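Local coordinates for SufC protein (Thermus thermophilus, PDB 2D2E) that probably binds and hydrolyses ATP as the cytoplasmic ABC-type ATPase of the Suf iron-sulfur cluster assembly system, at residues Gly29-Leu34 with Ala188-Asn193; Glu127-Asp132 with Gln156-Glu161; Leu167-Ser172 with Lys180-Gly185; Arg184-Met189 with Asn207-Asp212; His201-Leu206 with Glu229-Leu234. One frame throughout, in Å; residues are numbered along the deposited sequence.

Contact 1 (Gly29-Leu34 with Ala188-Asn193); sequences GEVHAL and AMRGPN
Gly29 passes Pro192 with their CA atoms 4.1 Å apart, and the touching backbones, 29-31 and 190-192, run 147° apart. No direct hydrogen bond joins them; instead Gly29 CA directs a C-H at Gly191 O, 3.2 Å away and almost straight (176° at the hydrogen). The phi of Gly29 (107°) would jam a CB against the preceding carbonyl. Further in, the extended Arg190 crosses Val31 at about a right angle, and Val31 CG2 lies over one guanidinium face toward its rim, 3.9 Å from Arg190 NH1. At the guanidinium edge a water accepts weakly from Arg190 NH1 and donates to Gly29 O at 3.0 Å. Arg190 NH2 bonds Gln210 O, so a leucine here would probably leave that carbonyl without its donor and Gly29 without its water link. The contact joins the loop that follows helix 176-189 to the turn and first residue of strand 31-35, which runs parallel to strand 195-199 in the P-loop NTPase core.

Contact 2 (Glu127-Asp132 with Gln156-Glu161); sequences ELLDWD and QLLVLE
Leu129, which faces Leu158 across the two helices, sets its CB over one face of the Trp131 indole, 3.7 Å above the plane and toward the rim. The same indole makes a cation-pi contact with Arg151 and an edge-to-face contact with Tyr135, so aromatic and cationic groups both help to place it. A Schellman motif ends helix 115-129 just before it: Asp130, with positive phi (55°), is the C-prime residue, and Trp131 N bonds Leu126 O. A weak bond of 3.1 Å runs from Asp130 N to Glu127 O. The reversal turns Trp131 back beside the last helical turn. Helix 148-160, whose start probably belongs to the signature sequence of ABC ATPases, packs beside this end through Leu158, which also meets Met189 of helix 176-189. Leu158 has two conformers, and in the one given its CD1 crowds the isobutyl end of Leu129 tip to tip, closer than carbons can sit; that approach is doubtful. Leu128 holds its CG anti to the carbonyl carbon (chi1 -72°), a torsion that carries its outer branch toward helix 148-160, where, for the same conformer, Leu128 CD1 lies 3.9 Å from Leu158 CD2.

Contact 3 (Leu167-Ser172 with Lys180-Gly185); sequences LDETDS and KVVARG
Leu167 and Glu169, at the end of a strand whose sequence fits the Walker B motif of ABC ATPases, pack against Val182 of helix 176-189. Leu167 CD1 slides past Val182 CG1 at 4.1 Å. Glu169 and the same valine reach toward each other from opposite directions: the chain of Glu169 bends at chi2 (-50°), bringing the carboxylate back against both methyls, with Glu169 OE2 3.5 Å from Val182 CG2 and Glu169 OE1 3.8 Å from Val182 CG1. The contact is apolar on the valine side, while Glu169 OE2 makes a salt bridge with Lys150 NZ. Asp168 turns the chain in an Asx turn: its OD2 accepts from Thr170 N at 3.0 Å, and also from Thr170 OG1 on its syn lone pair. Asp168 OD1 bonds Ser43, a magnesium-binding residue, and Thr170 OG1 bonds Lys42, which binds ADP. Strand 164-168 and helix 176-189 form the first two elements of a beta-alpha-beta unit completed by strand 195-199, and Lys150 of helix 148-160 also touches Val182.

Contact 4 (Arg184-Met189 with Asn207-Asp212); sequences RGVNAM and NYIQPD
Val186 and Asn187, on the last turns of helix 176-189, hold the irregular 207-212 segment that leads into strand 213-218, by one apolar contact and one hydrogen bond from a side-chain amide. The apolar part is a crossing at about a right angle: Val186 CG1 meets Ile209 CG2 at 3.9 Å, and the other branch of the isoleucine reaches round so that Ile209 CD1 lies 4.0 Å from Val186 CB. Val31 of strand 31-35 touches both residues, and Ala183, one turn back, also supports Ile209. The polar part comes from Asn187, whose CG is anti to its carbonyl carbon (chi1 -74°), a torsion that swings the amide toward the loop although the CB does not point there. Asn187 ND2 donates to Tyr208 O at 2.9 Å with an N-H...O angle of 163°; the acceptor lies in the amide plane, while the donor is tilted 26° from the plane of the carbonyl. A water near Asn187 OD1 accepts from Gln210 N at 2.9 Å. With an alanine in place of Asn187, Tyr208 O would probably lose this donor and Arg190 NE the OD1 that accepts from it. Both ends of one amide are therefore employed, ND2 fixing the loop backbone and OD1 receiving the arginine, and this pairing is likely to prevent the amide from flipping.

Contact 5 (His201-Leu206 with Glu229-Leu234); sequences HYQRIL and ELALEL
Gln203 O accepts from Leu206 N at 2.8 Å, and the turn so formed presents both residues to Ala231 of helix 228-237. Leu206 CD1 abuts Ala231 CB at 3.7 Å, while Gln203 CG lies 3.8 Å from that CB and 3.5 Å from Ala231 O, so the small alanine methyl is touched by two side chains. Where Gln203 goes next follows from its torsions: CG is anti to the backbone N (chi1 180°), and a bend at chi2 (-89°) sends the amide across Leu232. Leu232 points its CB away from the turn, yet its branch returns, and Leu232 CD2 comes within 3.3 Å of Gln203 NE2, a close contact of methyl and amide without a hydrogen bond. The polar end of Gln203 is provided for by Asn207, whose OD1 bonds Gln203 NE2, and Gln203 N bonds Glu235 OE1 one turn further along the helix. The 201-206 segment, following the strand 195-199 with a histidine at its start, is consistent with the H-loop of ABC ATPases. Leu206 touches Ala33 and Met35 of strand 31-35, and Ala231 also touches Met35, so the loop and helix 228-237 pack on the same central strand.

In the fold
Followed from the N terminus, contact 1 opens at 29-34 on a central strand and closes the longest loop at 188-193, where helix 176-189 gives way to a loop. Contacts 2 and 3 lie within that span, one after the other: contact 2 pairs helices 115-129 and 148-160, and contact 3 ties strand 164-168 to helix 176-189. Contact 4 starts on that same helix, sharing residues with contact 3 and with contact 1, and closes at 207-212. Contact 5 opens at 201-206 before contact 4 has closed, so the two cross, and ends on helix 228-237. Helix 176-189 serves contacts 1, 3 and 4, and its Arg184 bonds Leu129 of contact 2.

Contact 1 (Gly29-Leu34 with Ala188-Asn193)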
# COMPACT_ATOMS: atom_id res chain seq x y z
N GLY A 29 -11.18 4.36 -7.14
CA GLY A 29 -10.95 5.23 -8.29
C GLY A 29 -9.96 6.34 -7.94
O GLY A 29 -9.42 7.02 -8.83
N GLU A 30 -9.69 6.51 -6.65
CA GLU A 30 -8.77 7.56 -6.23
C GLU A 30 -7.49 7.03 -5.59
O GLU A 30 -7.43 5.89 -5.13
CB GLU A 30 -9.46 8.52 -5.24
CG GLU A 30 -10.58 9.33 -5.91
CD GLU A 30 -11.26 10.36 -5.01
OE1 GLU A 30 -10.77 10.68 -3.91
OE2 GLU A 30 -12.33 10.87 -5.44
N VAL A 31 -6.47 7.88 -5.61
CA VAL A 31 -5.17 7.57 -5.00
C VAL A 31 -4.92 8.69 -4.00
O VAL A 31 -4.85 9.87 -4.34
CB VAL A 31 -4.02 7.55 -6.03
CG1 VAL A 31 -2.69 7.33 -5.31
CG2 VAL A 31 -4.24 6.43 -7.04
N HIS A 32 -4.83 8.30 -2.73
CA HIS A 32 -4.59 9.27 -1.67
C HIS A 32 -3.23 9.07 -1.02
O HIS A 32 -2.62 7.99 -1.15
CB HIS A 32 -5.64 9.13 -0.57
CG HIS A 32 -7.00 9.56 -0.99
ND1 HIS A 32 -7.99 9.84 -0.08
CD2 HIS A 32 -7.56 9.72 -2.22
CE1 HIS A 32 -9.10 10.16 -0.73
NE2 HIS A 32 -8.86 10.09 -2.02
N ALA A 33 -2.78 10.11 -0.33
CA ALA A 33 -1.52 10.08 0.41
C ALA A 33 -1.82 10.24 1.92
O ALA A 33 -2.75 10.98 2.30
CB ALA A 33 -0.61 11.25 -0.06
N LEU A 34 -1.03 9.56 2.76
CA LEU A 34 -1.14 9.70 4.22
C LEU A 34 0.28 10.07 4.66
O LEU A 34 1.21 9.26 4.56
CB LEU A 34 -1.55 8.39 4.91
CG LEU A 34 -1.54 8.48 6.45
CD1 LEU A 34 -2.44 9.62 6.98
CD2 LEU A 34 -1.99 7.14 7.01
N ALA A 188 0.05 2.76 -13.12
CA ALA A 188 -0.43 1.76 -14.06
C ALA A 188 -1.76 1.12 -13.60
O ALA A 188 -2.56 0.67 -14.42
CB ALA A 188 0.63 0.70 -14.27
N MET A 189 -1.99 1.08 -12.29
CA MET A 189 -3.21 0.52 -11.72
C MET A 189 -4.37 1.51 -11.65
O MET A 189 -5.51 1.09 -11.43
CB MET A 189 -2.96 0.01 -10.29
CG MET A 189 -2.10 -1.24 -10.22
SD MET A 189 -2.93 -2.65 -10.98
CE MET A 189 -4.18 -3.08 -9.75
N ARG A 190 -4.07 2.81 -11.79
CA ARG A 190 -5.12 3.83 -11.68
C ARG A 190 -6.30 3.51 -12.58
O ARG A 190 -6.13 3.23 -13.77
CB ARG A 190 -4.61 5.21 -12.06
CG ARG A 190 -3.77 5.88 -11.05
CD ARG A 190 -3.61 7.33 -11.47
NE ARG A 190 -2.56 8.01 -10.75
CZ ARG A 190 -2.77 8.96 -9.85
NH1 ARG A 190 -4.00 9.36 -9.55
NH2 ARG A 190 -1.73 9.52 -9.26
N GLY A 191 -7.48 3.60 -12.00
CA GLY A 191 -8.69 3.27 -12.75
C GLY A 191 -9.88 3.27 -11.81
O GLY A 191 -9.73 3.32 -10.58
N PRO A 192 -11.09 3.13 -12.36
CA PRO A 192 -12.31 3.13 -11.56
C PRO A 192 -12.47 1.97 -10.58
O PRO A 192 -13.27 2.05 -9.65
CB PRO A 192 -13.41 3.15 -12.62
CG PRO A 192 -12.79 2.42 -13.78
CD PRO A 192 -11.38 2.99 -13.80
N ASN A 193 -11.68 0.93 -10.77
CA ASN A 193 -11.78 -0.27 -9.96
C ASN A 193 -10.62 -0.45 -8.99
O ASN A 193 -10.42 -1.54 -8.47
CB ASN A 193 -11.86 -1.47 -10.90
CG ASN A 193 -12.95 -1.29 -11.97
OD1 ASN A 193 -14.10 -1.02 -11.63
ND2 ASN A 193 -12.58 -1.43 -13.25
O HOH W 1 -7.26 8.96 -9.66

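Contact 2 (Glu127-Asp132 with Gln156-Glu161)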
# COMPACT_ATOMS: atom_id res chain seq x y z
N GLU A 127 3.74 -5.01 -20.03
CA GLU A 127 3.45 -3.95 -20.99
C GLU A 127 3.11 -2.64 -20.28
O GLU A 127 3.60 -1.56 -20.63
CB GLU A 127 2.26 -4.35 -21.87
CG GLU A 127 2.58 -5.41 -22.89
CD GLU A 127 1.33 -5.90 -23.61
OE1 GLU A 127 0.40 -5.10 -23.80
OE2 GLU A 127 1.30 -7.09 -24.00
N LEU A 128 2.27 -2.74 -19.25
CA LEU A 128 1.87 -1.55 -18.50
C LEU A 128 3.06 -0.91 -17.80
O LEU A 128 3.14 0.32 -17.69
CB LEU A 128 0.80 -1.92 -17.48
CG LEU A 128 -0.59 -2.23 -18.04
CD1 LEU A 128 -1.51 -2.67 -16.92
CD2 LEU A 128 -1.16 -0.99 -18.73
N LEU A 129 3.98 -1.73 -17.31
CA LEU A 129 5.17 -1.24 -16.61
C LEU A 129 6.32 -0.94 -17.56
O LEU A 129 7.33 -0.37 -17.16
CB LEU A 129 5.64 -2.29 -15.61
CG LEU A 129 4.68 -2.61 -14.47
CD1 LEU A 129 5.21 -3.80 -13.67
CD2 LEU A 129 4.54 -1.37 -13.59
N ASP A 130 6.15 -1.33 -18.83
CA ASP A 130 7.19 -1.16 -19.83
C ASP A 130 8.48 -1.83 -19.34
O ASP A 130 9.56 -1.23 -19.38
CB ASP A 130 7.46 0.33 -20.11
CG ASP A 130 8.46 0.53 -21.25
OD1 ASP A 130 9.12 1.59 -21.29
OD2 ASP A 130 8.57 -0.38 -22.11
N TRP A 131 8.35 -3.07 -18.86
CA TRP A 131 9.49 -3.87 -18.37
C TRP A 131 9.72 -5.05 -19.32
O TRP A 131 8.78 -5.52 -19.96
CB TRP A 131 9.22 -4.43 -16.97
CG TRP A 131 9.27 -3.41 -15.87
CD1 TRP A 131 9.47 -2.07 -16.00
CD2 TRP A 131 9.06 -3.65 -14.47
NE1 TRP A 131 9.39 -1.45 -14.77
CE2 TRP A 131 9.15 -2.40 -13.81
CE3 TRP A 131 8.82 -4.80 -13.70
CZ2 TRP A 131 8.99 -2.26 -12.43
CZ3 TRP A 131 8.66 -4.66 -12.32
CH2 TRP A 131 8.75 -3.40 -11.70
N ASP A 132 10.96 -5.53 -19.39
CA ASP A 132 11.29 -6.64 -20.28
C ASP A 132 11.01 -7.99 -19.64
O ASP A 132 11.26 -8.19 -18.46
CB ASP A 132 12.77 -6.59 -20.68
CG ASP A 132 13.16 -7.71 -21.66
OD1 ASP A 132 13.19 -8.89 -21.26
OD2 ASP A 132 13.43 -7.40 -22.84
N GLN A 156 3.78 -7.92 -8.34
CA GLN A 156 2.67 -8.62 -7.70
C GLN A 156 1.43 -7.71 -7.71
O GLN A 156 0.30 -8.18 -7.89
CB GLN A 156 2.98 -8.97 -6.24
CG GLN A 156 4.03 -10.03 -6.10
CD GLN A 156 4.20 -10.42 -4.66
OE1 GLN A 156 3.26 -10.89 -4.01
NE2 GLN A 156 5.40 -10.21 -4.14
N LEU A 157 1.63 -6.42 -7.49
CA LEU A 157 0.51 -5.48 -7.48
C LEU A 157 -0.29 -5.55 -8.78
O LEU A 157 -1.52 -5.61 -8.76
CB LEU A 157 1.00 -4.03 -7.30
CG LEU A 157 -0.08 -2.93 -7.32
CD1 LEU A 157 -0.93 -2.98 -6.02
CD2 LEU A 157 0.60 -1.56 -7.43
N LEU A 158 0.41 -5.54 -9.91
CA LEU A 158 -0.27 -5.60 -11.21
C LEU A 158 -0.87 -6.96 -11.53
O LEU A 158 -1.96 -7.05 -12.09
CB LEU A 158 0.70 -5.20 -12.33
CG LEU A 158 0.76 -3.70 -12.65
CD1 LEU A 158 1.85 -3.46 -13.65
CD2 LEU A 158 -0.55 -3.22 -13.22
N VAL A 159 -0.16 -8.03 -11.18
CA VAL A 159 -0.64 -9.38 -11.46
C VAL A 159 -1.79 -9.88 -10.59
O VAL A 159 -2.72 -10.54 -11.08
CB VAL A 159 0.55 -10.38 -11.40
CG1 VAL A 159 0.06 -11.82 -11.55
CG2 VAL A 159 1.55 -10.06 -12.54
N LEU A 160 -1.73 -9.55 -9.30
CA LEU A 160 -2.76 -9.98 -8.35
C LEU A 160 -4.06 -9.19 -8.46
O LEU A 160 -5.09 -9.61 -7.94
CB LEU A 160 -2.24 -9.92 -6.92
CG LEU A 160 -1.14 -10.93 -6.58
CD1 LEU A 160 -0.70 -10.76 -5.13
CD2 LEU A 160 -1.64 -12.34 -6.81
N GLU A 161 -4.01 -8.04 -9.13
CA GLU A 161 -5.20 -7.21 -9.32
C GLU A 161 -6.05 -6.91 -8.09
O GLU A 161 -7.24 -7.19 -8.05
CB GLU A 161 -6.11 -7.86 -10.37
CG GLU A 161 -5.53 -7.95 -11.76
CD GLU A 161 -6.59 -8.30 -12.78
OE1 GLU A 161 -7.23 -9.37 -12.63
OE2 GLU A 161 -6.78 -7.50 -13.72

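Contact 3 (Leu167-Ser172 with Lys180-Gly185)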
# COMPACT_ATOMS: atom_id res chain seq x y z
N LEU A 167 0.26 1.26 0.42
CA LEU A 167 1.71 1.16 0.19
C LEU A 167 2.49 2.11 1.05
O LEU A 167 2.45 3.32 0.85
CB LEU A 167 2.00 1.47 -1.27
CG LEU A 167 1.15 0.58 -2.18
CD1 LEU A 167 1.39 0.98 -3.62
CD2 LEU A 167 1.49 -0.89 -1.95
N ASP A 168 3.23 1.55 2.01
CA ASP A 168 4.00 2.42 2.90
C ASP A 168 5.42 2.53 2.35
O ASP A 168 6.17 1.54 2.35
CB ASP A 168 3.97 1.85 4.32
CG ASP A 168 4.59 2.79 5.35
OD1 ASP A 168 4.34 2.60 6.57
OD2 ASP A 168 5.34 3.70 4.95
N GLU A 169 5.77 3.73 1.86
CA GLU A 169 7.06 3.96 1.24
C GLU A 169 7.99 4.76 2.13
O GLU A 169 8.98 5.32 1.64
CB GLU A 169 6.89 4.65 -0.12
CG GLU A 169 5.89 3.90 -1.05
CD GLU A 169 6.21 2.41 -1.15
OE1 GLU A 169 5.29 1.58 -1.09
OE2 GLU A 169 7.40 2.06 -1.28
N THR A 170 7.67 4.82 3.42
CA THR A 170 8.53 5.53 4.36
C THR A 170 9.90 4.89 4.34
O THR A 170 10.91 5.58 4.43
CB THR A 170 7.98 5.45 5.79
OG1 THR A 170 6.66 6.02 5.82
CG2 THR A 170 8.88 6.21 6.76
N ASP A 171 9.96 3.57 4.22
CA ASP A 171 11.26 2.90 4.25
C ASP A 171 12.14 3.17 3.03
O ASP A 171 13.32 2.82 3.03
CB ASP A 171 11.05 1.39 4.49
CG ASP A 171 10.36 0.69 3.33
OD1 ASP A 171 9.72 1.36 2.49
OD2 ASP A 171 10.46 -0.55 3.27
N SER A 172 11.58 3.81 2.00
CA SER A 172 12.38 4.17 0.82
C SER A 172 13.07 5.53 0.97
O SER A 172 14.02 5.83 0.24
CB SER A 172 11.53 4.19 -0.45
OG SER A 172 11.18 2.87 -0.82
N LYS A 180 10.25 5.82 -7.72
CA LYS A 180 9.73 5.80 -9.08
C LYS A 180 9.17 4.44 -9.47
O LYS A 180 8.22 4.38 -10.25
CB LYS A 180 10.81 6.28 -10.07
CG LYS A 180 10.95 7.80 -10.04
CD LYS A 180 11.79 8.32 -11.20
CE LYS A 180 11.71 9.84 -11.26
NZ LYS A 180 12.62 10.39 -12.29
N VAL A 181 9.75 3.36 -8.96
CA VAL A 181 9.25 2.02 -9.26
C VAL A 181 7.83 1.89 -8.71
O VAL A 181 6.93 1.36 -9.37
CB VAL A 181 10.13 0.94 -8.62
CG1 VAL A 181 9.35 -0.36 -8.51
CG2 VAL A 181 11.39 0.74 -9.46
N VAL A 182 7.64 2.33 -7.47
CA VAL A 182 6.31 2.25 -6.90
C VAL A 182 5.34 3.16 -7.66
O VAL A 182 4.20 2.78 -7.92
CB VAL A 182 6.36 2.58 -5.39
CG1 VAL A 182 4.95 2.61 -4.78
CG2 VAL A 182 7.18 1.51 -4.68
N ALA A 183 5.77 4.36 -8.03
CA ALA A 183 4.87 5.26 -8.77
C ALA A 183 4.46 4.64 -10.10
O ALA A 183 3.32 4.76 -10.52
CB ALA A 183 5.55 6.61 -9.01
N ARG A 184 5.40 3.98 -10.78
CA ARG A 184 5.07 3.37 -12.07
C ARG A 184 3.96 2.36 -11.87
O ARG A 184 2.99 2.32 -12.64
CB ARG A 184 6.30 2.67 -12.66
CG ARG A 184 5.99 1.95 -13.97
CD ARG A 184 7.26 1.57 -14.71
NE ARG A 184 8.04 2.75 -15.06
CZ ARG A 184 8.97 2.77 -16.01
NH1 ARG A 184 9.25 1.68 -16.71
NH2 ARG A 184 9.64 3.90 -16.26
N GLY A 185 4.07 1.57 -10.81
CA GLY A 185 3.05 0.58 -10.53
C GLY A 185 1.71 1.20 -10.14
O GLY A 185 0.67 0.83 -10.67

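Contact 4 (Arg184-Met189 with Asn207-Asp212)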
# COMPACT_ATOMS: atom_id res chain seq x y z
N ARG A 184 5.40 3.98 -10.78
CA ARG A 184 5.07 3.37 -12.07
C ARG A 184 3.96 2.36 -11.87
O ARG A 184 2.99 2.32 -12.64
CB ARG A 184 6.30 2.67 -12.66
CG ARG A 184 5.99 1.95 -13.97
CD ARG A 184 7.26 1.57 -14.71
NE ARG A 184 8.04 2.75 -15.06
CZ ARG A 184 8.97 2.77 -16.01
NH1 ARG A 184 9.25 1.68 -16.71
NH2 ARG A 184 9.64 3.90 -16.26
N GLY A 185 4.07 1.57 -10.81
CA GLY A 185 3.05 0.58 -10.53
C GLY A 185 1.71 1.20 -10.14
O GLY A 185 0.67 0.83 -10.67
N VAL A 186 1.73 2.17 -9.23
CA VAL A 186 0.47 2.78 -8.82
C VAL A 186 -0.19 3.50 -10.00
O VAL A 186 -1.39 3.39 -10.19
CB VAL A 186 0.68 3.73 -7.62
CG1 VAL A 186 -0.62 4.50 -7.31
CG2 VAL A 186 1.07 2.90 -6.39
N ASN A 187 0.58 4.21 -10.81
CA ASN A 187 -0.02 4.92 -11.95
C ASN A 187 -0.58 3.92 -12.98
O ASN A 187 -1.59 4.20 -13.63
CB ASN A 187 1.01 5.86 -12.58
CG ASN A 187 1.26 7.11 -11.73
OD1 ASN A 187 0.33 7.67 -11.14
ND2 ASN A 187 2.52 7.55 -11.67
N ALA A 188 0.05 2.76 -13.12
CA ALA A 188 -0.43 1.76 -14.06
C ALA A 188 -1.76 1.12 -13.60
O ALA A 188 -2.56 0.67 -14.42
CB ALA A 188 0.63 0.70 -14.27
N MET A 189 -1.99 1.08 -12.29
CA MET A 189 -3.21 0.52 -11.72
C MET A 189 -4.37 1.51 -11.65
O MET A 189 -5.51 1.09 -11.43
CB MET A 189 -2.96 0.01 -10.29
CG MET A 189 -2.10 -1.24 -10.22
SD MET A 189 -2.93 -2.65 -10.98
CE MET A 189 -4.18 -3.08 -9.75
N ASN A 207 5.40 13.67 -6.29
CA ASN A 207 5.70 14.39 -7.53
C ASN A 207 5.59 13.36 -8.66
O ASN A 207 5.43 13.73 -9.83
CB ASN A 207 7.10 14.97 -7.48
CG ASN A 207 7.22 16.10 -6.48
OD1 ASN A 207 6.44 17.06 -6.53
ND2 ASN A 207 8.18 15.99 -5.58
N TYR A 208 5.66 12.07 -8.31
CA TYR A 208 5.55 11.00 -9.30
C TYR A 208 4.16 10.36 -9.29
O TYR A 208 3.69 9.89 -10.31
CB TYR A 208 6.62 9.88 -9.10
CG TYR A 208 7.98 10.39 -8.77
CD1 TYR A 208 8.64 9.97 -7.62
CD2 TYR A 208 8.61 11.36 -9.57
CE1 TYR A 208 9.89 10.51 -7.26
CE2 TYR A 208 9.86 11.89 -9.23
CZ TYR A 208 10.49 11.47 -8.07
OH TYR A 208 11.71 12.01 -7.71
N ILE A 209 3.52 10.37 -8.12
CA ILE A 209 2.16 9.84 -7.97
C ILE A 209 1.33 11.02 -7.48
O ILE A 209 1.35 11.33 -6.30
CB ILE A 209 2.04 8.75 -6.85
CG1 ILE A 209 3.08 7.65 -7.05
CG2 ILE A 209 0.64 8.16 -6.86
CD1 ILE A 209 3.04 6.53 -5.98
N GLN A 210 0.61 11.68 -8.38
CA GLN A 210 -0.19 12.82 -7.97
C GLN A 210 -1.42 12.33 -7.18
O GLN A 210 -2.25 11.59 -7.70
CB GLN A 210 -0.65 13.59 -9.20
CG GLN A 210 -1.63 14.70 -8.86
CD GLN A 210 -1.67 15.80 -9.90
OE1 GLN A 210 -0.76 15.93 -10.72
NE2 GLN A 210 -2.70 16.63 -9.87
N PRO A 211 -1.56 12.74 -5.91
CA PRO A 211 -2.70 12.30 -5.10
C PRO A 211 -3.96 13.16 -5.29
O PRO A 211 -3.87 14.37 -5.53
CB PRO A 211 -2.17 12.40 -3.67
CG PRO A 211 -1.28 13.63 -3.74
CD PRO A 211 -0.55 13.44 -5.08
N ASP A 212 -5.11 12.51 -5.19
CA ASP A 212 -6.39 13.21 -5.28
C ASP A 212 -6.67 13.90 -3.95
O ASP A 212 -7.36 14.92 -3.90
CB ASP A 212 -7.51 12.21 -5.57
CG ASP A 212 -7.33 11.55 -6.90
OD1 ASP A 212 -7.35 12.28 -7.93
OD2 ASP A 212 -7.14 10.33 -6.94
O HOH W 2 0.44 10.69 -11.09

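Contact 5 (His201-Leu206 with Glu229-Leu234)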
# COMPACT_ATOMS: atom_id res chain seq x y z
N HIS A 201 6.62 9.83 4.61
CA HIS A 201 7.02 10.93 5.49
C HIS A 201 7.39 12.11 4.59
O HIS A 201 6.96 13.25 4.82
CB HIS A 201 8.24 10.54 6.33
CG HIS A 201 8.71 11.65 7.22
ND1 HIS A 201 9.87 12.35 7.00
CD2 HIS A 201 8.12 12.22 8.30
CE1 HIS A 201 9.98 13.32 7.90
NE2 HIS A 201 8.93 13.26 8.70
N TYR A 202 8.16 11.83 3.55
CA TYR A 202 8.58 12.87 2.59
C TYR A 202 7.56 13.05 1.49
O TYR A 202 6.90 12.11 1.06
CB TYR A 202 9.89 12.49 1.90
CG TYR A 202 11.07 12.46 2.83
CD1 TYR A 202 11.68 11.25 3.18
CD2 TYR A 202 11.57 13.64 3.38
CE1 TYR A 202 12.76 11.21 4.05
CE2 TYR A 202 12.66 13.61 4.26
CZ TYR A 202 13.25 12.40 4.58
OH TYR A 202 14.34 12.36 5.43
N GLN A 203 7.45 14.28 1.00
CA GLN A 203 6.54 14.58 -0.09
C GLN A 203 7.04 14.07 -1.46
O GLN A 203 6.25 13.90 -2.37
CB GLN A 203 6.38 16.11 -0.20
CG GLN A 203 5.44 16.60 -1.32
CD GLN A 203 6.12 16.83 -2.68
OE1 GLN A 203 7.34 16.81 -2.81
NE2 GLN A 203 5.30 17.06 -3.69
N ARG A 204 8.35 13.83 -1.57
CA ARG A 204 8.97 13.42 -2.84
C ARG A 204 8.18 12.51 -3.78
O ARG A 204 7.98 12.84 -4.94
CB ARG A 204 10.35 12.80 -2.61
CG ARG A 204 11.20 12.69 -3.89
CD ARG A 204 11.43 14.07 -4.52
NE ARG A 204 11.90 15.04 -3.52
CZ ARG A 204 13.15 15.10 -3.06
NH1 ARG A 204 14.07 14.27 -3.51
NH2 ARG A 204 13.45 15.98 -2.11
N ILE A 205 7.74 11.36 -3.28
CA ILE A 205 7.01 10.44 -4.15
C ILE A 205 5.76 11.02 -4.79
O ILE A 205 5.32 10.55 -5.86
CB ILE A 205 6.69 9.12 -3.38
CG1 ILE A 205 6.27 8.02 -4.38
CG2 ILE A 205 5.59 9.36 -2.34
CD1 ILE A 205 6.12 6.63 -3.72
N LEU A 206 5.19 12.04 -4.16
CA LEU A 206 3.96 12.63 -4.66
C LEU A 206 4.15 13.49 -5.90
O LEU A 206 3.17 13.98 -6.48
CB LEU A 206 3.25 13.38 -3.52
CG LEU A 206 2.99 12.46 -2.33
CD1 LEU A 206 2.31 13.24 -1.20
CD2 LEU A 206 2.12 11.28 -2.74
N GLU A 229 -1.42 20.37 -2.95
CA GLU A 229 -0.79 21.59 -2.46
C GLU A 229 -0.44 21.48 -0.98
O GLU A 229 0.52 22.10 -0.51
CB GLU A 229 -1.70 22.81 -2.68
CG GLU A 229 -2.99 22.75 -1.87
CD GLU A 229 -4.15 22.13 -2.64
OE1 GLU A 229 -3.92 21.38 -3.60
OE2 GLU A 229 -5.31 22.41 -2.27
N LEU A 230 -1.22 20.71 -0.23
CA LEU A 230 -0.96 20.54 1.20
C LEU A 230 0.36 19.80 1.40
O LEU A 230 1.15 20.15 2.26
CB LEU A 230 -2.09 19.78 1.89
CG LEU A 230 -1.88 19.44 3.38
CD1 LEU A 230 -1.56 20.71 4.19
CD2 LEU A 230 -3.14 18.74 3.91
N ALA A 231 0.60 18.77 0.59
CA ALA A 231 1.87 18.04 0.71
C ALA A 231 3.02 18.95 0.33
O ALA A 231 4.09 18.90 0.92
CB ALA A 231 1.86 16.80 -0.19
N LEU A 232 2.81 19.79 -0.68
CA LEU A 232 3.85 20.71 -1.12
C LEU A 232 4.23 21.70 -0.04
O LEU A 232 5.42 21.93 0.23
CB LEU A 232 3.38 21.46 -2.38
CG LEU A 232 3.20 20.55 -3.60
CD1 LEU A 232 2.30 21.19 -4.65
CD2 LEU A 232 4.56 20.22 -4.16
N GLU A 233 3.23 22.28 0.60
CA GLU A 233 3.51 23.26 1.64
C GLU A 233 4.19 22.59 2.83
O GLU A 233 5.08 23.16 3.44
CB GLU A 233 2.24 24.00 2.06
CG GLU A 233 2.57 25.23 2.92
CD GLU A 233 1.45 26.25 2.99
OE1 GLU A 233 1.73 27.38 3.45
OE2 GLU A 233 0.30 25.93 2.59
N LEU A 234 3.78 21.36 3.15
CA LEU A 234 4.41 20.62 4.24
C LEU A 234 5.88 20.37 3.92
O LEU A 234 6.74 20.46 4.81
CB LEU A 234 3.74 19.25 4.44
CG LEU A 234 2.71 19.10 5.55
CD1 LEU A 234 2.12 17.69 5.46
CD2 LEU A 234 3.38 19.32 6.91